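Local coordinates for protein acetyltransferase (Brucella abortus str. 2308 A, PDB 4ZBG) that binds acetyl coenzyme A and, as a member of the GNAT family, probably transfers the acetyl group to an amine of a substrate not yet identified, at residues V89-P93 / A94-E98. Residues are numbered along the deposited sequence; the frame is centred on the assembly and turned at random.
Sequences VSVLP and ARQGE. With ACO (acetyl coenzyme *a), chain B.
The side-chain amide of Gln96 is sandwiched: Pro93 CA lies 3.6 Å from its CD over one face, and the pantetheine hydroxyl OAP of acetyl coenzyme A lies 3.6 Å from CD over the opposite face. At the edge, NE2 gives a 2.9 Å hydrogen bond to Val91 O, which lies 17° out of the amide plane. In the Arg95 guanidinium, NE forms a nearly straight salt-bridge hydrogen bond (2.9 Å) to the syn side of Glu98 OE1, which lies in the guanidinium plane; NH1 makes a second salt bridge, to Glu61. Here the GNAT fold passes from its cofactor-binding strand into the pyrophosphate-binding loop, whose Q/R-x-x-G-x-G/A signature begins at Gln96. A short 3-10 turn bends the chain, with Arg95 N bonded to Leu92 O (2.9 Å) and Gln96 N to Pro93 O. Gln96 CG lies anti to its carbonyl carbon (chi1 -70°), and the chain runs extended from there, bringing the amide back to the strand's last carbonyl. Strand, loop and the first turn of helix 100-114 thus grip one ligand: Val89 N and O and Val91 N bond the acetyl-pantetheine portion much as a neighbouring strand would, while Gly99 in the loop and Gly101 and Gly102 in the helix add backbone N-H groups. Beyond the turn, Gly97 N donates to phosphate oxygen O5A at 2.8 Å, with an N-H...O angle of 161°.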
# COMPACT_ATOMS: atom_id res chain seq x y z
N VAL A 89 1.62 3.85 1.20
CA VAL A 89 0.80 3.91 2.40
C VAL A 89 1.00 5.31 2.97
O VAL A 89 2.12 5.83 2.99
CB VAL A 89 1.16 2.78 3.41
CG1 VAL A 89 2.65 2.78 3.78
CG2 VAL A 89 0.28 2.88 4.66
N SER A 90 -0.10 5.92 3.41
CA SER A 90 -0.12 7.33 3.78
C SER A 90 -1.04 7.54 4.96
O SER A 90 -2.15 7.03 4.96
CB SER A 90 -0.68 8.18 2.62
OG SER A 90 -0.01 7.95 1.41
N VAL A 91 -0.59 8.32 5.93
CA VAL A 91 -1.44 8.71 7.05
C VAL A 91 -1.32 10.22 7.20
O VAL A 91 -0.23 10.76 7.06
CB VAL A 91 -1.05 7.96 8.35
CG1 VAL A 91 -1.79 8.52 9.58
CG2 VAL A 91 -1.32 6.47 8.20
N LEU A 92 -2.44 10.90 7.48
CA LEU A 92 -2.39 12.34 7.71
C LEU A 92 -1.30 12.65 8.72
O LEU A 92 -1.26 12.02 9.78
CB LEU A 92 -3.72 12.83 8.27
CG LEU A 92 -4.87 12.99 7.28
CD1 LEU A 92 -6.14 13.39 8.02
CD2 LEU A 92 -4.53 14.02 6.21
N PRO A 93 -0.43 13.62 8.41
CA PRO A 93 0.67 13.92 9.33
C PRO A 93 0.25 14.06 10.80
O PRO A 93 0.92 13.50 11.68
CB PRO A 93 1.23 15.22 8.76
CG PRO A 93 1.09 15.00 7.27
CD PRO A 93 -0.25 14.30 7.11
N ALA A 94 -0.83 14.78 11.07
CA ALA A 94 -1.26 15.01 12.44
C ALA A 94 -1.64 13.73 13.19
O ALA A 94 -1.57 13.70 14.42
CB ALA A 94 -2.42 15.98 12.47
N ARG A 95 -2.04 12.70 12.45
CA ARG A 95 -2.50 11.46 13.06
C ARG A 95 -1.49 10.33 12.97
O ARG A 95 -1.81 9.20 13.31
CB ARG A 95 -3.85 11.04 12.48
CG ARG A 95 -5.01 12.00 12.80
CD ARG A 95 -5.33 12.06 14.30
NE ARG A 95 -5.84 10.78 14.78
CZ ARG A 95 -7.13 10.43 14.81
NH1 ARG A 95 -8.06 11.28 14.40
NH2 ARG A 95 -7.48 9.24 15.26
N GLN A 96 -0.27 10.62 12.53
CA GLN A 96 0.79 9.62 12.52
C GLN A 96 1.26 9.25 13.92
O GLN A 96 1.05 10.00 14.87
CB GLN A 96 1.96 10.11 11.68
CG GLN A 96 1.64 10.16 10.20
CD GLN A 96 2.68 10.89 9.40
OE1 GLN A 96 3.70 11.33 9.94
NE2 GLN A 96 2.44 11.03 8.10
N GLY A 97 1.92 8.10 14.04
CA GLY A 97 2.46 7.68 15.32
C GLY A 97 1.42 7.22 16.32
O GLY A 97 1.66 7.24 17.54
N GLU A 98 0.26 6.81 15.82
CA GLU A 98 -0.82 6.30 16.65
C GLU A 98 -1.19 4.87 16.30
O GLU A 98 -2.12 4.30 16.87
CB GLU A 98 -2.07 7.18 16.50
CG GLU A 98 -1.84 8.65 16.80
CD GLU A 98 -3.06 9.50 16.52
OE1 GLU A 98 -4.11 8.94 16.13
OE2 GLU A 98 -2.97 10.73 16.69
N1A ACO B . 3.31 4.38 21.27
C2A ACO B . 4.59 4.46 20.90
N3A ACO B . 4.94 4.44 19.63
C4A ACO B . 4.01 4.34 18.67
C5A ACO B . 2.68 4.25 19.01
C6A ACO B . 2.35 4.28 20.37
N6A ACO B . 0.97 4.19 20.79
N7A ACO B . 1.97 4.15 17.88
C8A ACO B . 2.83 4.17 16.88
N9A ACO B . 4.07 4.28 17.32
C1B ACO B . 5.29 4.33 16.52
C2B ACO B . 5.55 3.23 15.82
O2B ACO B . 6.21 2.19 16.58
C3B ACO B . 6.52 3.77 14.57
O3B ACO B . 7.86 4.04 15.07
P3B ACO B . 9.11 2.99 14.90
O7A ACO B . 10.30 3.70 15.50
O8A ACO B . 9.31 2.70 13.43
O9A ACO B . 8.75 1.73 15.66
C4B ACO B . 5.93 4.91 14.19
O4B ACO B . 5.07 5.40 15.41
C5B ACO B . 4.93 4.82 13.02
O5B ACO B . 4.11 3.69 13.19
P1A ACO B . 2.50 3.75 12.91
O1A ACO B . 1.79 4.65 13.88
O2A ACO B . 2.03 2.33 12.81
O3A ACO B . 2.38 4.35 11.42
P2A ACO B . 1.79 5.79 10.97
O4A ACO B . 0.31 5.83 11.18
O5A ACO B . 2.61 6.91 11.55
O6A ACO B . 2.03 5.67 9.38
CBP ACO B . 3.49 6.08 7.53
CCP ACO B . 3.31 5.37 8.87
CDP ACO B . 4.83 5.66 6.94
CEP ACO B . 2.34 5.65 6.62
CAP ACO B . 3.44 7.59 7.77
OAP ACO B . 4.59 7.96 8.49
C9P ACO B . 3.37 8.43 6.49
O9P ACO B . 2.35 8.63 5.90
N8P ACO B . 4.62 8.97 6.05
C7P ACO B . 4.72 9.80 4.87
C6P ACO B . 4.49 9.00 3.60
C5P ACO B . 5.43 7.81 3.53
O5P ACO B . 6.61 7.93 3.63
N4P ACO B . 4.83 6.53 3.32
C3P ACO B . 5.65 5.34 3.23
C2P ACO B . 6.28 5.22 1.85
S1P ACO B . 7.09 3.61 1.72
C ACO B . 5.76 2.48 1.27
O ACO B . 4.68 2.90 1.01
CH3 ACO B . 6.10 1.00 1.25
O HOH W 1 1.73 13.14 14.46